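Local structure of uncharacterized protein (Methanosarcina mazei, 3R6A) at residues L9-V14 with L52-S57; E26-P31 with A46-I51; R35-Q40 with K96-R101; R65-T70 with G110-Y115. The protein is of unknown function but belongs to the glyoxalase/bleomycin resistance/dioxygenase superfamily, whose members fold into paired beta-alpha-beta-beta-beta modules. All blocks are in the same frame, centred on the assembly; numbering follows the deposited sequence.

In the fold
All four contacts reach one mixed beta-sheet whose strand order places 5-14 and 69-73 side by side in the middle. Interaction 1 joins strand 5-14 to 51-55, and interaction 4 joins 69-73 to 112-118 on the far side of that central pair, the two centres being about 13 Å apart. Interaction 2, nested along the chain inside the loop closed by interaction 1, ties the end of helix 17-27 to the 44-48/51-55 hairpin. Interaction 3 connects the loop after strand 34-35 with the turn between 89-97 and 100-106, about 17 Å from interaction 4 between centres, bringing together parts from both halves of the sheet. Interactions 1, 2 and 4 also touch the second subunit.

Interaction 1. Residues L9-V14 with L52-S57; sequences LSRLYV and LLIAGS
R11 and I54 meet on one face of a parallel strand pair, 9-14 beside 52-55, which belongs to the beta-alpha-beta-beta-beta module of the glyoxalase superfamily. The isoleucine runs obliquely to the arginine, and its CD1 lies over one face of the guanidinium, off toward the rim, 3.5 Å from R11 NH2. The same methyl reaches Y13 CE1 at 3.7 Å, where I54 and Y13 lie alongside each other and point the same way. A bend in the arginine chain (chi3 67°) brings NE back to Y13 OH, which it meets close to the guanidinium plane in a 3.0 Å hydrogen bond; the bond links the two flat groups beside I54. F64 O accepts a hydrogen bond from NH2, while NH1 turns to T70 and E114.

At the start of the pair L9 slants across L52, with CD1 of L9 3.7 Å from CG of L52. The opposite face carries L12 against L53 and V14 against A55, and there L53 and A55 also touch L17 of helix 17-27. Backbone bonds alternate between the strands from S10 to G56. All but the last are nearly straight; G56 N, just past the paired residues, reaches V14 O at 3.0 Å with an N-H...O angle of 150°.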
loop_
_atom_site.group_PDB
_atom_site.type_symbol
_atom_site.label_atom_id
_atom_site.label_comp_id
_atom_site.label_asym_id
_atom_site.label_seq_id
_atom_site.Cartn_x
_atom_site.Cartn_y
_atom_site.Cartn_z
ATOM N N LEU B 9 -5.762 1.300 -0.363
ATOM C CA LEU B 9 -5.274 0.947 0.961
ATOM C C LEU B 9 -3.985 0.148 0.936
ATOM O O LEU B 9 -3.885 -0.872 0.245
ATOM C CB LEU B 9 -6.363 0.162 1.702
ATOM C CG LEU B 9 -7.718 0.870 1.749
ATOM C CD1 LEU B 9 -8.772 -0.064 2.326
ATOM C CD2 LEU B 9 -7.605 2.139 2.590
ATOM N N SER B 10 -2.997 0.622 1.692
ATOM C CA SER B 10 -1.701 -0.048 1.789
ATOM C C SER B 10 -1.798 -1.087 2.899
ATOM O O SER B 10 -2.370 -0.826 3.955
ATOM C CB SER B 10 -0.607 0.966 2.109
ATOM O OG SER B 10 -0.560 1.963 1.104
ATOM N N ARG B 11 -1.209 -2.252 2.660
ATOM C CA ARG B 11 -1.278 -3.358 3.602
ATOM C C ARG B 11 -0.016 -3.603 4.414
ATOM O O ARG B 11 1.081 -3.662 3.866
ATOM C CB ARG B 11 -1.628 -4.635 2.838
ATOM C CG ARG B 11 -2.948 -4.566 2.078
ATOM C CD ARG B 11 -2.953 -5.541 0.901
ATOM N NE ARG B 11 -2.948 -6.952 1.305
ATOM C CZ ARG B 11 -4.042 -7.662 1.567
ATOM N NH1 ARG B 11 -5.242 -7.102 1.476
ATOM N NH2 ARG B 11 -3.941 -8.947 1.892
ATOM N N LEU B 12 -0.189 -3.744 5.724
ATOM C CA LEU B 12 0.917 -4.039 6.623
ATOM C C LEU B 12 0.517 -5.314 7.361
ATOM O O LEU B 12 -0.659 -5.518 7.680
ATOM C CB LEU B 12 1.154 -2.897 7.620
ATOM C CG LEU B 12 1.608 -1.553 7.042
ATOM C CD1 LEU B 12 1.966 -0.605 8.180
ATOM C CD2 LEU B 12 2.813 -1.752 6.131
ATOM N N TYR B 13 1.502 -6.166 7.620
ATOM C CA TYR B 13 1.282 -7.446 8.279
ATOM C C TYR B 13 2.017 -7.489 9.605
ATOM O O TYR B 13 3.231 -7.301 9.657
ATOM C CB TYR B 13 1.776 -8.558 7.361
ATOM C CG TYR B 13 1.279 -8.384 5.950
ATOM C CD1 TYR B 13 0.071 -8.946 5.540
ATOM C CD2 TYR B 13 1.987 -7.602 5.035
ATOM C CE1 TYR B 13 -0.422 -8.732 4.254
ATOM C CE2 TYR B 13 1.503 -7.382 3.751
ATOM C CZ TYR B 13 0.299 -7.949 3.368
ATOM O OH TYR B 13 -0.182 -7.730 2.100
ATOM N N VAL B 14 1.269 -7.747 10.673
ATOM C CA VAL B 14 1.836 -7.784 12.011
ATOM C C VAL B 14 1.361 -9.007 12.792
ATOM O O VAL B 14 0.380 -9.650 12.423
ATOM C CB VAL B 14 1.457 -6.504 12.790
ATOM C CG1 VAL B 14 1.977 -5.275 12.044
ATOM C CG2 VAL B 14 -0.058 -6.424 12.964
ATOM N N LEU B 52 -4.190 -0.716 6.022
ATOM C CA LEU B 52 -4.936 -1.880 6.465
ATOM C C LEU B 52 -3.939 -2.722 7.238
ATOM O O LEU B 52 -2.930 -3.159 6.679
ATOM C CB LEU B 52 -5.465 -2.701 5.280
ATOM C CG LEU B 52 -6.707 -2.222 4.529
ATOM C CD1 LEU B 52 -6.995 -3.172 3.367
ATOM C CD2 LEU B 52 -7.897 -2.182 5.479
ATOM N N LEU B 53 -4.203 -2.921 8.527
ATOM C CA LEU B 53 -3.341 -3.735 9.372
ATOM C C LEU B 53 -3.936 -5.137 9.451
ATOM O O LEU B 53 -5.072 -5.315 9.900
ATOM C CB LEU B 53 -3.244 -3.141 10.781
ATOM C CG LEU B 53 -2.444 -1.857 10.965
ATOM C CD1 LEU B 53 -2.589 -1.374 12.409
ATOM C CD2 LEU B 53 -0.972 -2.107 10.632
ATOM N N ILE B 54 -3.166 -6.124 9.000
ATOM C CA ILE B 54 -3.596 -7.519 9.009
ATOM C C ILE B 54 -2.722 -8.241 10.032
ATOM O O ILE B 54 -1.502 -8.288 9.879
ATOM C CB ILE B 54 -3.400 -8.138 7.612
ATOM C CG1 ILE B 54 -4.145 -7.288 6.578
ATOM C CG2 ILE B 54 -3.903 -9.579 7.598
ATOM C CD1 ILE B 54 -3.892 -7.694 5.149
ATOM N N ALA B 55 -3.347 -8.790 11.075
ATOM C CA ALA B 55 -2.607 -9.464 12.136
ATOM C C ALA B 55 -2.888 -10.954 12.243
ATOM O O ALA B 55 -4.013 -11.405 12.044
ATOM C CB ALA B 55 -2.902 -8.788 13.476
ATOM N N GLY B 56 -1.846 -11.710 12.571
ATOM C CA GLY B 56 -1.976 -13.148 12.712
ATOM C C GLY B 56 -0.606 -13.801 12.736
ATOM O O GLY B 56 0.412 -13.120 12.611
ATOM N N SER B 57 -0.575 -15.119 12.896
ATOM C CA SER B 57 0.692 -15.844 12.928
ATOM C C SER B 57 1.368 -15.733 11.570
ATOM O O SER B 57 0.705 -15.498 10.560
ATOM C CB SER B 57 0.451 -17.319 13.248
ATOM O OG SER B 57 -0.326 -17.928 12.229
#

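Interaction 2. Residues E26-P31 with A46-I51; sequences ELLETP and AQISTI
L28 pushes its CD1 methyl into the corner formed by I48, S49 and I51, at the turn between two strands. That one branch makes each of the leucine's closest contacts across the interface: S49 CB lies 3.7 Å from L28 CD1, and CG1 of I48 and CD1 of I51 approach the same methyl almost as closely. The leucine and I48 side chains slant across one another, so the methyl meets the isoleucine along its branches, CG2 as well as CG1. In I48, CG1 is anti to the backbone N (chi1 180°), which carries CD1 out toward the carbonyl oxygen of T30, a looser contact at 4.1 Å.

Each side is shaped by its own polar bonds. E29, with positive phi, ends the helix in a Schellman motif, and just beyond it T30 OG1 donates to L28 O at 3.0 Å from well above the carbonyl plane. This bond ties the threonine back to the leucine that makes the contact. Opposite, a type II' beta turn from I48 to I51 brings S49 and the two isoleucines together. Q47 braces that turn through NE2, which gives S49 O a nearly straight 3.0 Å hydrogen bond in the plane of its amide.

The contact therefore joins the C-terminal end of helix 17-27 to the hairpin of strands 44-48 and 51-55. I48 also touches Y24 and E25 on that helix, I51 rests on L12 of strand 5-14, and I5 of the second subunit packs on L28.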
loop_
_atom_site.group_PDB
_atom_site.type_symbol
_atom_site.label_atom_id
_atom_site.label_comp_id
_atom_site.label_asym_id
_atom_site.label_seq_id
_atom_site.Cartn_x
_atom_site.Cartn_y
_atom_site.Cartn_z
ATOM N N GLU B 26 -0.419 6.866 17.077
ATOM C CA GLU B 26 0.508 7.924 17.457
ATOM C C GLU B 26 1.209 8.495 16.224
ATOM O O GLU B 26 1.255 9.712 16.028
ATOM C CB GLU B 26 1.549 7.374 18.431
ATOM C CG GLU B 26 0.961 6.891 19.748
ATOM C CD GLU B 26 0.660 8.027 20.704
ATOM O OE1 GLU B 26 -0.036 8.984 20.302
ATOM O OE2 GLU B 26 1.122 7.959 21.864
ATOM N N LEU B 27 1.756 7.607 15.398
ATOM C CA LEU B 27 2.468 8.019 14.187
ATOM C C LEU B 27 1.584 8.837 13.245
ATOM O O LEU B 27 2.008 9.868 12.714
ATOM C CB LEU B 27 2.985 6.788 13.441
ATOM C CG LEU B 27 3.722 7.057 12.129
ATOM C CD1 LEU B 27 5.089 7.667 12.417
ATOM C CD2 LEU B 27 3.861 5.752 11.353
ATOM N N LEU B 28 0.353 8.377 13.052
ATOM C CA LEU B 28 -0.584 9.048 12.157
ATOM C C LEU B 28 -1.445 10.089 12.863
ATOM O O LEU B 28 -2.313 10.709 12.247
ATOM C CB LEU B 28 -1.481 8.007 11.482
ATOM C CG LEU B 28 -0.748 6.922 10.691
ATOM C CD1 LEU B 28 -1.719 5.840 10.268
ATOM C CD2 LEU B 28 -0.080 7.543 9.485
ATOM N N GLU B 29 -1.211 10.273 14.157
ATOM C CA GLU B 29 -1.965 11.246 14.935
ATOM C C GLU B 29 -3.463 11.097 14.683
ATOM O O GLU B 29 -4.158 12.067 14.380
ATOM C CB GLU B 29 -1.497 12.660 14.579
ATOM C CG GLU B 29 0.018 12.784 14.573
ATOM C CD GLU B 29 0.504 14.146 14.123
ATOM O OE1 GLU B 29 -0.020 14.665 13.115
ATOM O OE2 GLU B 29 1.421 14.689 14.773
ATOM N N THR B 30 -3.941 9.863 14.802
ATOM C CA THR B 30 -5.352 9.535 14.623
ATOM C C THR B 30 -5.707 8.621 15.792
ATOM O O THR B 30 -5.206 7.502 15.881
ATOM C CB THR B 30 -5.590 8.783 13.305
ATOM O OG1 THR B 30 -5.062 9.548 12.212
ATOM C CG2 THR B 30 -7.079 8.573 13.090
ATOM N N PRO B 31 -6.578 9.088 16.704
ATOM C CA PRO B 31 -7.010 8.340 17.889
ATOM C C PRO B 31 -8.056 7.251 17.689
ATOM O O PRO B 31 -8.557 6.681 18.661
ATOM C CB PRO B 31 -7.507 9.443 18.812
ATOM C CG PRO B 31 -8.164 10.366 17.852
ATOM C CD PRO B 31 -7.168 10.440 16.706
ATOM N N ALA B 46 -7.734 -4.429 10.699
ATOM C CA ALA B 46 -8.007 -3.090 11.212
ATOM C C ALA B 46 -7.603 -2.065 10.160
ATOM O O ALA B 46 -6.742 -2.333 9.320
ATOM C CB ALA B 46 -7.222 -2.842 12.495
ATOM N N GLN B 47 -8.237 -0.898 10.183
ATOM C CA GLN B 47 -7.860 0.153 9.246
ATOM C C GLN B 47 -7.621 1.437 10.009
ATOM O O GLN B 47 -8.447 1.842 10.826
ATOM C CB GLN B 47 -8.942 0.407 8.192
ATOM C CG GLN B 47 -8.494 1.444 7.142
ATOM C CD GLN B 47 -9.567 1.778 6.122
ATOM O OE1 GLN B 47 -10.385 0.936 5.770
ATOM N NE2 GLN B 47 -9.553 3.016 5.629
ATOM N N ILE B 48 -6.478 2.064 9.760
ATOM C CA ILE B 48 -6.148 3.335 10.389
ATOM C C ILE B 48 -5.660 4.204 9.234
ATOM O O ILE B 48 -4.741 3.815 8.508
ATOM C CB ILE B 48 -5.071 3.156 11.480
ATOM C CG1 ILE B 48 -4.749 4.513 12.109
ATOM C CG2 ILE B 48 -3.843 2.483 10.904
ATOM C CD1 ILE B 48 -4.050 4.407 13.442
ATOM N N SER B 49 -6.285 5.367 9.052
ATOM C CA SER B 49 -5.959 6.228 7.914
ATOM C C SER B 49 -6.188 5.315 6.696
ATOM O O SER B 49 -7.201 4.611 6.653
ATOM C CB SER B 49 -4.504 6.704 7.974
ATOM O OG SER B 49 -4.227 7.599 6.907
ATOM N N THR B 50 -5.270 5.313 5.728
ATOM C CA THR B 50 -5.411 4.454 4.543
ATOM C C THR B 50 -4.548 3.200 4.630
ATOM O O THR B 50 -4.165 2.613 3.616
ATOM C CB THR B 50 -5.076 5.207 3.225
ATOM O OG1 THR B 50 -3.736 5.710 3.265
ATOM C CG2 THR B 50 -6.040 6.364 3.031
ATOM N N ILE B 51 -4.251 2.791 5.857
ATOM C CA ILE B 51 -3.457 1.596 6.087
ATOM C C ILE B 51 -4.342 0.469 6.604
ATOM O O ILE B 51 -5.143 0.673 7.505
ATOM C CB ILE B 51 -2.368 1.844 7.140
ATOM C CG1 ILE B 51 -1.347 2.849 6.608
ATOM C CG2 ILE B 51 -1.677 0.532 7.497
ATOM C CD1 ILE B 51 -0.290 3.209 7.609
#

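Interaction 3. Residues R35-Q40 with K96-R101; sequences RFEIPQ and KVPTGR
E37 and P98 form the close part of this surface contact, where the loop after strand 34-35 meets the turn joining strands 89-97 and 100-106. A chi1 of -174° turns the extended glutamate chain away from its own N and beside its carbonyl carbon, and the proline ring crosses it at about a right angle. P98 CB is 3.5 Å from E37 O and 3.6 Å from E37 CD, so CB rests against both the backbone carbonyl and the carboxylate end of E37. A type I beta turn from V97 to G100, closed by backbone bonds in both directions between those residues, presents P98 and T99 to the loop.

Around this centre the fit is looser. P39 CD comes only to 4.2 Å from P98 CD, the two rings lying oblique to each other. Toward F36, which rests on L45 and Q47 of strand 44-48, the T99 methyl CG2 approaches ring atom CD1 at 3.9 Å, the two side chains crossing at roughly a right angle.

One water bridges the two segments: it donates to E37 O at 2.8 Å and is hydrogen-bonded to T99 OG1 at 2.7 Å. With exposed residues on both sides, the contact rests on van der Waals packing round P98, and its polar link across the segments runs through water.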
loop_
_atom_site.group_PDB
_atom_site.type_symbol
_atom_site.label_atom_id
_atom_site.label_comp_id
_atom_site.label_asym_id
_atom_site.label_seq_id
_atom_site.Cartn_x
_atom_site.Cartn_y
_atom_site.Cartn_z
ATOM N N ARG B 35 -12.359 -1.670 12.885
ATOM C CA ARG B 35 -12.164 -3.112 12.950
ATOM C C ARG B 35 -13.279 -3.680 12.088
ATOM O O ARG B 35 -14.431 -3.237 12.169
ATOM C CB ARG B 35 -12.270 -3.622 14.389
ATOM C CG ARG B 35 -11.131 -3.144 15.274
ATOM C CD ARG B 35 -9.828 -3.912 15.023
ATOM N NE ARG B 35 -9.858 -5.223 15.671
ATOM C CZ ARG B 35 -10.138 -6.365 15.053
ATOM N NH1 ARG B 35 -10.403 -6.372 13.756
ATOM N NH2 ARG B 35 -10.183 -7.497 15.741
ATOM N N PHE B 36 -12.933 -4.656 11.256
ATOM C CA PHE B 36 -13.900 -5.249 10.347
ATOM C C PHE B 36 -14.199 -6.702 10.641
ATOM O O PHE B 36 -13.357 -7.433 11.149
ATOM C CB PHE B 36 -13.393 -5.142 8.908
ATOM C CG PHE B 36 -13.153 -3.734 8.454
ATOM C CD1 PHE B 36 -14.218 -2.872 8.223
ATOM C CD2 PHE B 36 -11.859 -3.265 8.262
ATOM C CE1 PHE B 36 -13.998 -1.561 7.807
ATOM C CE2 PHE B 36 -11.630 -1.954 7.845
ATOM C CZ PHE B 36 -12.701 -1.103 7.618
ATOM N N GLU B 37 -15.422 -7.101 10.315
ATOM C CA GLU B 37 -15.857 -8.472 10.484
ATOM C C GLU B 37 -15.394 -9.158 9.199
ATOM O O GLU B 37 -15.728 -8.711 8.103
ATOM C CB GLU B 37 -17.383 -8.529 10.581
ATOM C CG GLU B 37 -17.929 -9.911 10.913
ATOM C CD GLU B 37 -19.439 -9.985 10.812
ATOM O OE1 GLU B 37 -20.099 -8.925 10.834
ATOM O OE2 GLU B 37 -19.970 -11.110 10.727
ATOM N N ILE B 38 -14.609 -10.220 9.325
ATOM C CA ILE B 38 -14.130 -10.925 8.141
ATOM C C ILE B 38 -14.326 -12.432 8.261
ATOM O O ILE B 38 -14.480 -12.964 9.361
ATOM C CB ILE B 38 -12.637 -10.642 7.872
ATOM C CG1 ILE B 38 -11.793 -11.082 9.069
ATOM C CG2 ILE B 38 -12.438 -9.161 7.579
ATOM C CD1 ILE B 38 -10.295 -11.037 8.814
ATOM N N PRO B 39 -14.318 -13.140 7.123
ATOM C CA PRO B 39 -14.500 -14.595 7.102
ATOM C C PRO B 39 -13.294 -15.427 7.546
ATOM O O PRO B 39 -13.464 -16.470 8.179
ATOM C CB PRO B 39 -14.886 -14.865 5.649
ATOM C CG PRO B 39 -14.080 -13.848 4.911
ATOM C CD PRO B 39 -14.278 -12.597 5.752
ATOM N N GLN B 40 -12.084 -14.977 7.221
ATOM C CA GLN B 40 -10.879 -15.722 7.594
ATOM C C GLN B 40 -10.694 -15.855 9.102
ATOM O O GLN B 40 -10.881 -14.898 9.853
ATOM C CB GLN B 40 -9.620 -15.069 7.013
ATOM C CG GLN B 40 -9.545 -15.005 5.497
ATOM C CD GLN B 40 -10.458 -13.950 4.912
ATOM O OE1 GLN B 40 -10.800 -12.973 5.576
ATOM N NE2 GLN B 40 -10.846 -14.132 3.654
ATOM N N LYS B 96 -19.436 -12.558 -1.519
ATOM C CA LYS B 96 -20.065 -11.751 -0.492
ATOM C C LYS B 96 -19.292 -11.897 0.815
ATOM O O LYS B 96 -18.870 -12.994 1.185
ATOM C CB LYS B 96 -21.520 -12.190 -0.296
ATOM C CG LYS B 96 -22.385 -12.005 -1.540
ATOM C CD LYS B 96 -23.806 -12.522 -1.343
ATOM C CE LYS B 96 -24.559 -11.728 -0.283
ATOM N NZ LYS B 96 -25.978 -12.181 -0.157
ATOM N N VAL B 97 -19.088 -10.777 1.498
ATOM C CA VAL B 97 -18.396 -10.772 2.780
ATOM C C VAL B 97 -19.215 -9.876 3.703
ATOM O O VAL B 97 -20.053 -9.102 3.240
ATOM C CB VAL B 97 -16.942 -10.238 2.650
ATOM C CG1 VAL B 97 -16.110 -11.208 1.818
ATOM C CG2 VAL B 97 -16.935 -8.860 2.008
ATOM N N PRO B 98 -18.998 -9.973 5.022
ATOM C CA PRO B 98 -19.760 -9.142 5.962
ATOM C C PRO B 98 -19.823 -7.655 5.626
ATOM O O PRO B 98 -20.849 -7.003 5.843
ATOM C CB PRO B 98 -19.064 -9.409 7.293
ATOM C CG PRO B 98 -18.664 -10.844 7.158
ATOM C CD PRO B 98 -18.095 -10.886 5.747
ATOM N N THR B 99 -18.731 -7.115 5.091
ATOM C CA THR B 99 -18.679 -5.700 4.757
ATOM C C THR B 99 -19.147 -5.365 3.339
ATOM O O THR B 99 -19.203 -4.200 2.968
ATOM C CB THR B 99 -17.251 -5.142 4.943
ATOM O OG1 THR B 99 -16.328 -5.923 4.172
ATOM C CG2 THR B 99 -16.846 -5.196 6.408
ATOM N N GLY B 100 -19.484 -6.383 2.553
ATOM C CA GLY B 100 -19.937 -6.139 1.193
ATOM C C GLY B 100 -19.543 -7.258 0.249
ATOM O O GLY B 100 -20.011 -8.381 0.387
ATOM N N ARG B 101 -18.679 -6.950 -0.714
ATOM C CA ARG B 101 -18.224 -7.956 -1.674
ATOM C C ARG B 101 -16.772 -7.694 -2.036
ATOM O O ARG B 101 -16.354 -6.544 -2.121
ATOM C CB ARG B 101 -19.052 -7.893 -2.959
ATOM C CG ARG B 101 -20.524 -8.195 -2.804
ATOM C CD ARG B 101 -21.272 -7.727 -4.046
ATOM N NE ARG B 101 -20.836 -8.422 -5.255
ATOM C CZ ARG B 101 -20.810 -7.870 -6.465
ATOM N NH1 ARG B 101 -21.186 -6.609 -6.630
ATOM N NH2 ARG B 101 -20.417 -8.578 -7.512
HETATM O O HOH W 1 -15.668 -8.302 5.377
#

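Interaction 4. Residues R65-T70 with G110-Y115; sequences RNTQAT and GSVIEY
Two neighbouring strands of the second half of the sheet, 69-73 and 112-118, come together here in parallel, after an irregular approach through N66, T67 and Q68. Side by side and pointing the same way, T70 and E114 pair where the strands have met: T70 OG1 donates to E114 OE1 at 2.8 Å, and OE1 accepts with its anti lone pair, the one turned away from the other carboxylate oxygen. With chi1 at 173° and its chain extended beyond CG, the glutamate stands out from the sheet face beside T70, which places OE1 at the hydroxyl. R11 of strand 5-14 binds both T70 OG1 and E114 OE1 through NH1, so the carboxylate is held by a hydroxyl and by a salt bridge.

Two backbone bonds join the segments. E114 N reaches A69 O at 3.1 Å in a nearly straight bond, whereas Q68 N meets V112 O at 2.8 Å with an N-H...O angle of 147°. A69 N, between them, is buried without a partner, with the CD1 methyl of I113 3.8 Å from A69 N.

Before the strands align, V112 CB lies 3.3 Å from N66 O. The T67 methyl CG2 sits 3.6 Å from both V112 O and E114 N, across the backbone of the other strand. Y24 of the second subunit packs on S111, and L12 of that subunit on Q68. Parallel pairing of a module's first and last strands in this way is typical of the beta-alpha-beta-beta-beta unit of the glyoxalase fold.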
loop_
_atom_site.group_PDB
_atom_site.type_symbol
_atom_site.label_atom_id
_atom_site.label_comp_id
_atom_site.label_asym_id
_atom_site.label_seq_id
_atom_site.Cartn_x
_atom_site.Cartn_y
_atom_site.Cartn_z
ATOM N N ARG B 65 0.044 -11.960 2.244
ATOM C CA ARG B 65 1.165 -11.174 1.740
ATOM C C ARG B 65 1.288 -11.175 0.226
ATOM O O ARG B 65 2.018 -10.358 -0.338
ATOM C CB ARG B 65 2.476 -11.663 2.360
ATOM C CG ARG B 65 2.682 -11.240 3.802
ATOM C CD ARG B 65 3.982 -11.819 4.335
ATOM N NE ARG B 65 4.330 -11.305 5.655
ATOM C CZ ARG B 65 4.783 -10.077 5.885
ATOM N NH1 ARG B 65 4.948 -9.222 4.883
ATOM N NH2 ARG B 65 5.081 -9.706 7.121
ATOM N N ASN B 66 0.576 -12.075 -0.444
ATOM C CA ASN B 66 0.658 -12.120 -1.900
ATOM C C ASN B 66 -0.118 -10.993 -2.571
ATOM O O ASN B 66 0.045 -10.742 -3.763
ATOM C CB ASN B 66 0.176 -13.473 -2.424
ATOM C CG ASN B 66 1.079 -14.609 -1.994
ATOM O OD1 ASN B 66 2.302 -14.502 -2.075
ATOM N ND2 ASN B 66 0.484 -15.703 -1.541
ATOM N N THR B 67 -0.960 -10.312 -1.800
ATOM C CA THR B 67 -1.747 -9.200 -2.331
ATOM C C THR B 67 -0.987 -7.900 -2.081
ATOM O O THR B 67 -0.685 -7.562 -0.938
ATOM C CB THR B 67 -3.132 -9.136 -1.659
ATOM O OG1 THR B 67 -3.852 -10.344 -1.945
ATOM C CG2 THR B 67 -3.928 -7.947 -2.182
ATOM N N GLN B 68 -0.682 -7.183 -3.159
ATOM C CA GLN B 68 0.074 -5.931 -3.094
ATOM C C GLN B 68 -0.652 -4.782 -2.395
ATOM O O GLN B 68 -0.050 -4.028 -1.623
ATOM C CB GLN B 68 0.455 -5.481 -4.510
ATOM C CG GLN B 68 1.124 -6.552 -5.367
ATOM C CD GLN B 68 2.432 -7.025 -4.785
ATOM O OE1 GLN B 68 3.322 -6.222 -4.501
ATOM N NE2 GLN B 68 2.563 -8.334 -4.606
ATOM N N ALA B 69 -1.940 -4.639 -2.678
ATOM C CA ALA B 69 -2.729 -3.559 -2.097
ATOM C C ALA B 69 -4.213 -3.840 -2.239
ATOM O O ALA B 69 -4.614 -4.782 -2.916
ATOM C CB ALA B 69 -2.388 -2.242 -2.781
ATOM N N THR B 70 -5.021 -3.009 -1.592
ATOM C CA THR B 70 -6.470 -3.154 -1.632
ATOM C C THR B 70 -7.092 -1.880 -2.189
ATOM O O THR B 70 -6.780 -0.774 -1.744
ATOM C CB THR B 70 -7.012 -3.434 -0.218
ATOM O OG1 THR B 70 -6.548 -4.720 0.210
ATOM C CG2 THR B 70 -8.533 -3.401 -0.190
ATOM N N GLY B 110 1.305 -8.770 -13.425
ATOM C CA GLY B 110 1.660 -9.652 -12.328
ATOM C C GLY B 110 1.215 -9.214 -10.947
ATOM O O GLY B 110 1.227 -10.014 -10.008
ATOM N N SER B 111 0.819 -7.952 -10.812
ATOM C CA SER B 111 0.379 -7.446 -9.516
ATOM C C SER B 111 -0.916 -8.112 -9.081
ATOM O O SER B 111 -1.810 -8.338 -9.897
ATOM C CB SER B 111 0.150 -5.935 -9.581
ATOM O OG SER B 111 1.305 -5.254 -10.033
ATOM N N VAL B 112 -1.010 -8.421 -7.793
ATOM C CA VAL B 112 -2.211 -9.032 -7.233
ATOM C C VAL B 112 -2.888 -7.978 -6.364
ATOM O O VAL B 112 -2.315 -7.501 -5.393
ATOM C CB VAL B 112 -1.868 -10.264 -6.378
ATOM C CG1 VAL B 112 -3.135 -10.812 -5.730
ATOM C CG2 VAL B 112 -1.213 -11.330 -7.257
ATOM N N ILE B 113 -4.115 -7.623 -6.728
ATOM C CA ILE B 113 -4.856 -6.592 -6.018
ATOM C C ILE B 113 -6.209 -7.078 -5.521
ATOM O O ILE B 113 -6.913 -7.814 -6.220
ATOM C CB ILE B 113 -5.104 -5.379 -6.942
ATOM C CG1 ILE B 113 -3.769 -4.809 -7.434
ATOM C CG2 ILE B 113 -5.950 -4.327 -6.211
ATOM C CD1 ILE B 113 -2.905 -4.184 -6.351
ATOM N N GLU B 114 -6.569 -6.670 -4.310
ATOM C CA GLU B 114 -7.866 -7.031 -3.759
ATOM C C GLU B 114 -8.798 -5.848 -3.995
ATOM O O GLU B 114 -8.491 -4.723 -3.597
ATOM C CB GLU B 114 -7.776 -7.310 -2.258
ATOM C CG GLU B 114 -9.137 -7.521 -1.619
ATOM C CD GLU B 114 -9.066 -7.625 -0.112
ATOM O OE1 GLU B 114 -8.275 -6.871 0.497
ATOM O OE2 GLU B 114 -9.811 -8.451 0.460
ATOM N N TYR B 115 -9.912 -6.097 -4.674
ATOM C CA TYR B 115 -10.902 -5.055 -4.938
ATOM C C TYR B 115 -12.052 -5.268 -3.960
ATOM O O TYR B 115 -12.598 -6.368 -3.855
ATOM C CB TYR B 115 -11.416 -5.154 -6.376
ATOM C CG TYR B 115 -10.417 -4.683 -7.405
ATOM C CD1 TYR B 115 -10.537 -3.427 -7.997
ATOM C CD2 TYR B 115 -9.347 -5.494 -7.790
ATOM C CE1 TYR B 115 -9.625 -2.989 -8.950
ATOM C CE2 TYR B 115 -8.426 -5.063 -8.741
ATOM C CZ TYR B 115 -8.574 -3.810 -9.320
ATOM O OH TYR B 115 -7.698 -3.391 -10.296
#